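Local coordinates for calcium-binding EF hand family protein (PDB 6YIG) that binds calcium through its N-terminal EH domain and probably serves as a protein adaptor in the endocytic TPLATE complex, at residues A[13-27]-A[61-73]. Numbering follows the deposited sequence. Where two conformers were deposited one is given.
Sequences FEAYFKRADLDGDGR and FLDRQNFYNSLRL. With CA (calcium ion), chain B; NA (sodium ion), chain C.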
ATOM      1  N   PHE A  13       8.141  -2.043  -5.533  1.00 16.14           N
ATOM      2  CA  PHE A  13       6.785  -2.480  -5.218  1.00 15.54           C
ATOM      3  C   PHE A  13       6.745  -3.996  -5.106  1.00 15.57           C
ATOM      4  O   PHE A  13       6.213  -4.553  -4.139  1.00 13.52           O
ATOM      5  CB  PHE A  13       5.785  -1.993  -6.278  1.00 15.59           C
ATOM      6  CG  PHE A  13       5.507  -0.519  -6.227  1.00 13.90           C
ATOM      7  CD1 PHE A  13       4.516  -0.008  -5.409  1.00 16.22           C
ATOM      8  CD2 PHE A  13       6.224   0.366  -7.010  1.00 17.53           C
ATOM      9  CE1 PHE A  13       4.250   1.326  -5.380  1.00 15.50           C
ATOM     10  CE2 PHE A  13       5.951   1.717  -6.978  1.00 17.02           C
ATOM     11  CZ  PHE A  13       4.975   2.201  -6.144  1.00 14.56           C
ATOM     12  N   GLU A  14       7.316  -4.683  -6.095  1.00 15.21           N
ATOM     13  CA  GLU A  14       7.335  -6.139  -6.041  1.00 18.65           C
ATOM     14  C   GLU A  14       8.121  -6.646  -4.837  1.00 16.39           C
ATOM     15  O   GLU A  14       7.728  -7.630  -4.193  1.00 16.18           O
ATOM     16  CB  GLU A  14       7.918  -6.699  -7.338  1.00 20.73           C
ATOM     17  CG  GLU A  14       7.981  -8.226  -7.326  1.00 23.84           C
ATOM     18  CD  GLU A  14       8.396  -8.818  -8.654  1.00 41.29           C
ATOM     19  OE1 GLU A  14       9.125  -8.146  -9.417  1.00 44.46           O
ATOM     20  OE2 GLU A  14       7.995  -9.972  -8.925  1.00 49.76           O
ATOM     21  N   ALA A  15       9.255  -6.007  -4.524  1.00 16.01           N
ATOM     22  CA  ALA A  15      10.047  -6.445  -3.386  1.00 16.24           C
ATOM     23  C   ALA A  15       9.250  -6.324  -2.097  1.00 16.57           C
ATOM     24  O   ALA A  15       9.300  -7.212  -1.244  1.00 18.09           O
ATOM     25  CB  ALA A  15      11.332  -5.626  -3.302  1.00 18.60           C
ATOM     26  N   TYR A  16       8.500  -5.234  -1.945  1.00 15.29           N
ATOM     27  CA  TYR A  16       7.669  -5.074  -0.760  1.00 13.72           C
ATOM     28  C   TYR A  16       6.555  -6.119  -0.723  1.00 13.47           C
ATOM     29  O   TYR A  16       6.223  -6.635   0.337  1.00 14.60           O
ATOM     30  CB  TYR A  16       7.068  -3.669  -0.717  1.00 11.47           C
ATOM     31  CG  TYR A  16       7.957  -2.564  -0.206  1.00 12.28           C
ATOM     32  CD1 TYR A  16       8.901  -2.783   0.788  1.00 15.02           C
ATOM     33  CD2 TYR A  16       7.821  -1.280  -0.684  1.00 13.77           C
ATOM     34  CE1 TYR A  16       9.692  -1.745   1.289  1.00 17.90           C
ATOM     35  CE2 TYR A  16       8.616  -0.236  -0.213  1.00 13.40           C
ATOM     36  CZ  TYR A  16       9.550  -0.473   0.784  1.00 15.87           C
ATOM     37  OH  TYR A  16      10.360   0.523   1.297  1.00 19.53           O
ATOM     38  N   PHE A  17       5.928  -6.401  -1.870  1.00 11.77           N
ATOM     39  CA  PHE A  17       4.881  -7.421  -1.934  1.00 12.48           C
ATOM     40  C   PHE A  17       5.419  -8.772  -1.477  1.00 15.85           C
ATOM     41  O   PHE A  17       4.779  -9.474  -0.687  1.00 17.07           O
ATOM     42  CB  PHE A  17       4.347  -7.456  -3.382  1.00 13.97           C
ATOM     43  CG  PHE A  17       3.173  -8.377  -3.633  1.00 14.00           C
ATOM     44  CD1 PHE A  17       1.988  -8.239  -2.947  1.00 13.09           C
ATOM     45  CD2 PHE A  17       3.236  -9.300  -4.660  1.00 23.26           C
ATOM     46  CE1 PHE A  17       0.915  -9.049  -3.203  1.00 16.30           C
ATOM     47  CE2 PHE A  17       2.159 -10.122  -4.934  1.00 25.18           C
ATOM     48  CZ  PHE A  17       0.987 -10.000  -4.182  1.00 23.14           C
ATOM     49  N   LYS A  18       6.606  -9.146  -1.963  1.00 15.61           N
ATOM     50  CA  LYS A  18       7.210 -10.417  -1.570  1.00 17.09           C
ATOM     51  C   LYS A  18       7.559 -10.429  -0.087  1.00 20.54           C
ATOM     52  O   LYS A  18       7.372 -11.449   0.584  1.00 21.90           O
ATOM     53  CB  LYS A  18       8.454 -10.683  -2.425  1.00 22.26           C
ATOM     54  CG  LYS A  18       8.165 -11.082  -3.870  1.00 27.41           C
ATOM     55  CD  LYS A  18       9.462 -11.162  -4.686  1.00 35.32           C
ATOM     56  N   ARG A  19       8.016  -9.295   0.469  1.00 20.49           N
ATOM     57  CA  ARG A  19       8.313  -9.265   1.897  1.00 18.29           C
ATOM     58  C   ARG A  19       7.037  -9.344   2.739  1.00 16.04           C
ATOM     59  O   ARG A  19       7.022  -9.958   3.809  1.00 19.64           O
ATOM     60  CB  ARG A  19       9.092  -8.007   2.290  1.00 23.13           C
ATOM     61  CG  ARG A  19       9.602  -8.049   3.769  1.00 31.55           C
ATOM     62  CD  ARG A  19      10.734  -9.077   3.985  1.00 39.58           C
ATOM     63  NE  ARG A  19      11.050  -9.298   5.402  1.00 48.45           N
ATOM     64  N   ALA A  20       5.965  -8.705   2.278  1.00 13.58           N
ATOM     65  CA  ALA A  20       4.733  -8.682   3.052  1.00 13.89           C
ATOM     66  C   ALA A  20       4.005 -10.019   3.022  1.00 13.51           C
ATOM     67  O   ALA A  20       3.273 -10.342   3.961  1.00 15.24           O
ATOM     68  CB  ALA A  20       3.815  -7.583   2.512  1.00 13.22           C
ATOM     69  N   ASP A  21       4.158 -10.790   1.951  1.00 12.21           N
ATOM     70  CA  ASP A  21       3.389 -12.020   1.743  1.00 12.88           C
ATOM     71  C   ASP A  21       4.074 -13.179   2.456  1.00 15.00           C
ATOM     72  O   ASP A  21       4.696 -14.047   1.859  1.00 14.64           O
ATOM     73  CB  ASP A  21       3.234 -12.306   0.259  1.00 11.02           C
ATOM     74  CG  ASP A  21       2.386 -13.518   0.005  1.00 13.39           C
ATOM     75  OD1 ASP A  21       1.668 -13.941   0.947  1.00 13.81           O
ATOM     76  OD2 ASP A  21       2.479 -14.073  -1.126  1.00 13.77           O
ATOM     77  N   LEU A  22       3.912 -13.221   3.772  1.00 13.73           N
ATOM     78  CA  LEU A  22       4.724 -14.123   4.580  1.00 15.49           C
ATOM     79  C   LEU A  22       4.487 -15.589   4.241  1.00 15.16           C
ATOM     80  O   LEU A  22       5.389 -16.412   4.421  1.00 16.68           O
ATOM     81  CB  LEU A  22       4.444 -13.887   6.063  1.00 19.19           C
ATOM     82  CG  LEU A  22       4.733 -12.482   6.602  1.00 24.35           C
ATOM     83  CD1 LEU A  22       4.312 -12.452   8.058  1.00 26.83           C
ATOM     84  CD2 LEU A  22       6.174 -12.107   6.428  1.00 29.95           C
ATOM     85  N   ASP A  23       3.282 -15.943   3.797  1.00 14.68           N
ATOM     86  CA  ASP A  23       2.988 -17.336   3.496  1.00 15.14           C
ATOM     87  C   ASP A  23       3.079 -17.652   2.014  1.00 14.40           C
ATOM     88  O   ASP A  23       2.874 -18.808   1.636  1.00 14.93           O
ATOM     89  CB  ASP A  23       1.614 -17.782   4.032  1.00 16.06           C
ATOM     90  CG  ASP A  23       0.436 -16.989   3.485  1.00 20.64           C
ATOM     91  OD1 ASP A  23       0.575 -16.153   2.593  1.00 16.79           O
ATOM     92  OD2 ASP A  23      -0.691 -17.184   4.045  1.00 26.47           O
ATOM     93  N   GLY A  24       3.411 -16.680   1.180  1.00 14.29           N
ATOM     94  CA  GLY A  24       3.579 -16.964  -0.236  1.00 12.86           C
ATOM     95  C   GLY A  24       2.327 -17.349  -0.992  1.00 13.64           C
ATOM     96  O   GLY A  24       2.436 -17.916  -2.095  1.00 15.64           O
ATOM     97  N   ASP A  25       1.144 -17.051  -0.459  1.00 13.64           N
ATOM     98  CA  ASP A  25      -0.078 -17.449  -1.152  1.00 14.37           C
ATOM     99  C   ASP A  25      -0.484 -16.442  -2.215  1.00 13.19           C
ATOM    100  O   ASP A  25      -1.500 -16.659  -2.883  1.00 14.96           O
ATOM    101  CB  ASP A  25      -1.217 -17.689  -0.153  1.00 15.51           C
ATOM    102  CG  ASP A  25      -1.802 -16.435   0.409  1.00 15.71           C
ATOM    103  OD1 ASP A  25      -1.161 -15.368   0.330  1.00 14.36           O
ATOM    104  OD2 ASP A  25      -2.919 -16.523   0.989  1.00 17.17           O
ATOM    105  N   GLY A  26       0.335 -15.424  -2.459  1.00 12.44           N
ATOM    106  CA  GLY A  26       0.100 -14.469  -3.522  1.00 11.88           C
ATOM    107  C   GLY A  26      -0.913 -13.414  -3.182  1.00 13.10           C
ATOM    108  O   GLY A  26      -1.339 -12.674  -4.075  1.00 13.76           O
ATOM    109  N   ARG A  27      -1.317 -13.329  -1.921  1.00 12.56           N
ATOM    110  CA  ARG A  27      -2.262 -12.341  -1.421  1.00 13.55           C
ATOM    111  C   ARG A  27      -1.725 -11.750  -0.130  1.00 12.18           C
ATOM    112  O   ARG A  27      -1.030 -12.430   0.623  1.00 13.90           O
ATOM    113  CB  ARG A  27      -3.633 -12.966  -1.126  1.00 17.05           C
ATOM    114  CG  ARG A  27      -4.254 -13.807  -2.229  1.00 21.89           C
ATOM    115  CD  ARG A  27      -5.543 -14.439  -1.693  1.00 21.29           C
ATOM    116  NE  ARG A  27      -5.285 -15.417  -0.642  1.00 19.96           N
ATOM    117  CZ  ARG A  27      -6.220 -16.186  -0.092  1.00 22.37           C
ATOM    118  NH1 ARG A  27      -7.475 -16.086  -0.498  1.00 24.90           N
ATOM    119  NH2 ARG A  27      -5.903 -17.067   0.855  1.00 27.12           N
ATOM    120  N   PHE A  61      -8.389  -9.705   1.645  1.00 17.00           N
ATOM    121  CA  PHE A  61      -7.082  -9.927   1.077  1.00 16.64           C
ATOM    122  C   PHE A  61      -6.831  -8.881   0.005  1.00 16.11           C
ATOM    123  O   PHE A  61      -7.755  -8.457  -0.694  1.00 20.14           O
ATOM    124  CB  PHE A  61      -6.965 -11.307   0.429  1.00 16.95           C
ATOM    125  CG  PHE A  61      -7.136 -12.440   1.386  1.00 18.15           C
ATOM    126  CD1 PHE A  61      -8.391 -12.931   1.674  1.00 23.33           C
ATOM    127  CD2 PHE A  61      -6.038 -12.995   2.012  1.00 17.86           C
ATOM    128  CE1 PHE A  61      -8.546 -13.961   2.555  1.00 25.20           C
ATOM    129  CE2 PHE A  61      -6.182 -14.021   2.895  1.00 19.19           C
ATOM    130  CZ  PHE A  61      -7.440 -14.510   3.165  1.00 23.37           C
ATOM    131  N   LEU A  62      -5.581  -8.491  -0.130  1.00 13.84           N
ATOM    132  CA  LEU A  62      -5.148  -7.612  -1.205  1.00 13.20           C
ATOM    133  C   LEU A  62      -4.407  -8.419  -2.260  1.00 16.11           C
ATOM    134  O   LEU A  62      -3.477  -9.159  -1.935  1.00 16.36           O
ATOM    135  CB  LEU A  62      -4.224  -6.520  -0.701  1.00 13.14           C
ATOM    136  CG  LEU A  62      -4.717  -5.703   0.497  1.00 12.97           C
ATOM    137  CD1 LEU A  62      -3.635  -4.683   0.855  1.00 13.70           C
ATOM    138  CD2 LEU A  62      -6.057  -5.047   0.239  1.00 18.11           C
ATOM    139  N   ASP A  63      -4.806  -8.267  -3.523  1.00 15.26           N
ATOM    140  CA  ASP A  63      -3.959  -8.804  -4.574  1.00 16.64           C
ATOM    141  C   ASP A  63      -2.810  -7.829  -4.851  1.00 14.14           C
ATOM    142  O   ASP A  63      -2.608  -6.834  -4.143  1.00 14.07           O
ATOM    143  CB  ASP A  63      -4.788  -9.134  -5.817  1.00 22.12           C
ATOM    144  CG  ASP A  63      -5.439  -7.936  -6.431  1.00 24.63           C
ATOM    145  OD1 ASP A  63      -5.057  -6.805  -6.126  1.00 22.86           O
ATOM    146  OD2 ASP A  63      -6.360  -8.126  -7.264  1.00 31.32           O
ATOM    147  N   ARG A  64      -2.016  -8.138  -5.868  1.00 17.02           N
ATOM    148  CA  ARG A  64      -0.840  -7.319  -6.150  1.00 13.76           C
ATOM    149  C   ARG A  64      -1.232  -5.879  -6.438  1.00 13.32           C
ATOM    150  O   ARG A  64      -0.643  -4.935  -5.903  1.00 12.36           O
ATOM    151  CB  ARG A  64      -0.076  -7.912  -7.331  1.00 15.42           C
ATOM    152  CG  ARG A  64       1.198  -7.185  -7.665  1.00 16.83           C
ATOM    153  CD  ARG A  64       1.877  -7.803  -8.887  1.00 19.52           C
ATOM    154  NE  ARG A  64       2.231  -9.200  -8.656  1.00 25.07           N
ATOM    155  CZ  ARG A  64       3.399  -9.611  -8.174  1.00 37.28           C
ATOM    156  NH1 ARG A  64       4.343  -8.732  -7.854  1.00 40.26           N
ATOM    157  NH2 ARG A  64       3.629 -10.912  -8.017  1.00 27.11           N
ATOM    158  N   GLN A  65      -2.192  -5.695  -7.342  1.00 15.99           N
ATOM    159  CA  GLN A  65      -2.627  -4.347  -7.683  1.00 14.42           C
ATOM    160  C   GLN A  65      -3.092  -3.614  -6.435  1.00 13.78           C
ATOM    161  O   GLN A  65      -2.749  -2.444  -6.219  1.00 15.36           O
ATOM    162  CB  GLN A  65      -3.746  -4.418  -8.722  1.00 17.96           C
ATOM    163  CG  GLN A  65      -4.324  -3.085  -9.087  1.00 23.67           C
ATOM    164  CD  GLN A  65      -5.662  -3.215  -9.793  1.00 35.32           C
ATOM    165  OE1 GLN A  65      -6.705  -3.399  -9.152  1.00 39.07           O
ATOM    166  NE2 GLN A  65      -5.639  -3.129 -11.117  1.00 34.31           N
ATOM    167  N   ASN A  66      -3.916  -4.284  -5.618  1.00 13.56           N
ATOM    168  CA  ASN A  66      -4.461  -3.636  -4.423  1.00 13.55           C
ATOM    169  C   ASN A  66      -3.339  -3.243  -3.462  1.00 12.90           C
ATOM    170  O   ASN A  66      -3.391  -2.194  -2.794  1.00 12.34           O
ATOM    171  CB  ASN A  66      -5.401  -4.569  -3.639  1.00 17.86           C
ATOM    172  CG  ASN A  66      -6.599  -5.097  -4.408  1.00 26.61           C
ATOM    173  OD1 ASN A  66      -7.067  -6.205  -4.094  1.00 29.92           O
ATOM    174  ND2 ASN A  66      -7.154  -4.315  -5.329  1.00 20.52           N
ATOM    175  N   PHE A  67      -2.373  -4.144  -3.285  1.00 12.21           N
ATOM    176  CA  PHE A  67      -1.277  -3.881  -2.371  1.00 10.39           C
ATOM    177  C   PHE A  67      -0.382  -2.778  -2.902  1.00 10.98           C
ATOM    178  O   PHE A  67       0.048  -1.903  -2.139  1.00 10.95           O
ATOM    179  CB  PHE A  67      -0.463  -5.144  -2.101  1.00 11.04           C
ATOM    180  CG  PHE A  67       0.622  -4.949  -1.081  1.00 11.88           C
ATOM    181  CD1 PHE A  67       0.311  -4.735   0.242  1.00 12.63           C
ATOM    182  CD2 PHE A  67       1.946  -4.949  -1.451  1.00 14.28           C
ATOM    183  CE1 PHE A  67       1.329  -4.535   1.185  1.00 14.09           C
ATOM    184  CE2 PHE A  67       2.957  -4.750  -0.519  1.00 15.91           C
ATOM    185  CZ  PHE A  67       2.643  -4.563   0.794  1.00 14.29           C
ATOM    186  N   TYR A  68      -0.096  -2.787  -4.204  1.00 11.46           N
ATOM    187  CA  TYR A  68       0.684  -1.686  -4.750  1.00 12.10           C
ATOM    188  C   TYR A  68      -0.050  -0.368  -4.544  1.00 13.02           C
ATOM    189  O   TYR A  68       0.571   0.658  -4.237  1.00 13.08           O
ATOM    190  CB  TYR A  68       0.991  -1.893  -6.224  1.00 12.78           C
ATOM    191  CG  TYR A  68       1.993  -2.963  -6.618  1.00 13.49           C
ATOM    192  CD1 TYR A  68       2.436  -3.939  -5.737  1.00 13.86           C
ATOM    193  CD2 TYR A  68       2.441  -3.011  -7.918  1.00 13.20           C
ATOM    194  CE1 TYR A  68       3.299  -4.929  -6.156  1.00 13.92           C
ATOM    195  CE2 TYR A  68       3.305  -3.983  -8.345  1.00 15.86           C
ATOM    196  CZ  TYR A  68       3.745  -4.936  -7.445  1.00 14.85           C
ATOM    197  OH  TYR A  68       4.627  -5.902  -7.920  1.00 18.14           O
ATOM    198  N   ASN A  69      -1.375  -0.369  -4.703  1.00 12.26           N
ATOM    199  CA  ASN A  69      -2.128   0.849  -4.436  1.00 11.94           C
ATOM    200  C   ASN A  69      -2.053   1.243  -2.965  1.00 13.11           C
ATOM    201  O   ASN A  69      -1.946   2.432  -2.639  1.00 12.23           O
ATOM    202  CB  ASN A  69      -3.583   0.705  -4.866  1.00 13.48           C
ATOM    203  CG  ASN A  69      -3.762   0.800  -6.372  1.00 14.77           C
ATOM    204  OD1 ASN A  69      -2.961   1.410  -7.072  1.00 17.92           O
ATOM    205  ND2 ASN A  69      -4.818   0.205  -6.869  1.00 17.09           N
ATOM    206  N   SER A  70      -2.078   0.268  -2.051  0.59 10.13           N
ATOM    207  CA  SER A  70      -1.918   0.637  -0.641  0.59 11.20           C
ATOM    208  C   SER A  70      -0.536   1.224  -0.387  0.59 12.34           C
ATOM    209  O   SER A  70      -0.388   2.110   0.456  0.59 12.20           O
ATOM    210  CB  SER A  70      -2.173  -0.555   0.283  0.59 11.47           C
ATOM    211  OG  SER A  70      -1.075  -1.460   0.361  0.59 12.67           O
ATOM    212  N   LEU A  71       0.482   0.737  -1.090  1.00 11.62           N
ATOM    213  CA  LEU A  71       1.828   1.307  -0.975  1.00 11.83           C
ATOM    214  C   LEU A  71       1.856   2.747  -1.479  1.00 11.43           C
ATOM    215  O   LEU A  71       2.500   3.621  -0.875  1.00 12.11           O
ATOM    216  CB  LEU A  71       2.820   0.444  -1.765  1.00 13.01           C
ATOM    217  CG  LEU A  71       3.152  -0.925  -1.149  1.00 12.50           C
ATOM    218  CD1 LEU A  71       3.948  -1.748  -2.186  1.00 14.68           C
ATOM    219  CD2 LEU A  71       3.871  -0.827   0.177  1.00 13.60           C
ATOM    220  N   ARG A  72       1.161   3.017  -2.594  1.00 12.52           N
ATOM    221  CA  ARG A  72       1.099   4.372  -3.125  1.00 11.39           C
ATOM    222  C   ARG A  72       0.414   5.308  -2.147  1.00 10.39           C
ATOM    223  O   ARG A  72       0.861   6.438  -1.943  1.00 11.78           O
ATOM    224  CB  ARG A  72       0.371   4.392  -4.473  1.00 11.47           C
ATOM    225  CG  ARG A  72       1.102   3.674  -5.570  1.00 14.30           C
ATOM    226  CD  ARG A  72       0.336   3.674  -6.899  1.00 13.82           C
ATOM    227  NE  ARG A  72       1.149   2.994  -7.911  1.00 16.76           N
ATOM    228  CZ  ARG A  72       0.971   1.735  -8.308  1.00 16.31           C
ATOM    229  NH1 ARG A  72      -0.032   1.002  -7.861  1.00 14.50           N
ATOM    230  NH2 ARG A  72       1.809   1.209  -9.176  1.00 19.47           N
ATOM    231  N   LEU A  73      -0.689   4.870  -1.554  1.00 10.61           N
ATOM    232  CA  LEU A  73      -1.364   5.707  -0.571  1.00 10.81           C
ATOM    233  C   LEU A  73      -0.477   5.939   0.638  1.00 11.14           C
ATOM    234  O   LEU A  73      -0.510   7.032   1.227  1.00 12.37           O
ATOM    235  CB  LEU A  73      -2.679   5.066  -0.183  1.00 11.59           C
ATOM    236  CG  LEU A  73      -3.737   5.060  -1.275  1.00 11.16           C
ATOM    237  CD1 LEU A  73      -4.933   4.210  -0.860  1.00 16.88           C
ATOM    238  CD2 LEU A  73      -4.170   6.471  -1.648  1.00 14.68           C
TER
HETATM  239 CA    CA B 201      -0.293 -14.039   2.091  1.00 13.01          CA
HETATM  240 NA    NA C 202      -9.765  -8.208  -1.708  1.00 26.10          NA
HETATM  241  O   HOH W   1       6.526 -11.424  -7.504  1.00 44.89           O
HETATM  242  O   HOH W   2      -2.470 -14.507   2.898  1.00 17.09           O
HETATM  243  O   HOH W   3      -9.607  -6.777  -3.459  1.00 36.29           O
HETATM  244  O   HOH W   4      -9.102 -10.324  -3.142  1.00 34.92           O
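Phe17 of helix 13-20 lies against Arg64, Phe67 and Tyr68 of helix 64-73. Phe17 CB meets the Tyr68 ring at the edge, 3.9 Å from Tyr68 CE1. With CG anti to the backbone N (chi1 -175°), the ring leans toward the start of the other helix. Phe17 CD1 touches Phe67 CD2 at 3.6 Å. CD2 and CE2 lie over one face of the Arg64 guanidinium, Phe17 CD2 being 3.4 Å from Arg64 NH1. At the tip, CE1 and CZ both reach Arg64 CA, which sits over a face of the Phe17 ring. The Arg64 chain bends at chi3 (-61°), which brings its NH1 back to Tyr68 OH, a 2.8 Å hydrogen bond in the guanidinium plane. A water links Arg64 NH2 to Glu14 OE2. The Tyr68 ring is sandwiched between Phe13 CB, 3.6 Å from its centroid, and Arg64 CG on the opposite face. With an alanine at Tyr68, Phe13 CB is likely to lose the ring it rests on and Arg64 NH1 its hydroxyl acceptor. Further along, the Arg27 guanidinium stacks flat on Phe61, planes 6° apart, while its NE and NH2 grip Asp25 OD2. Arg27 O and Asp25 OD1 bind the calcium ion; Phe61 O binds the sodium ion. Leu62 pairs with Ile28 in the short antiparallel sheet. This is the paired EF-hand arrangement of an EH domain, with two cation-binding loops joined side by side.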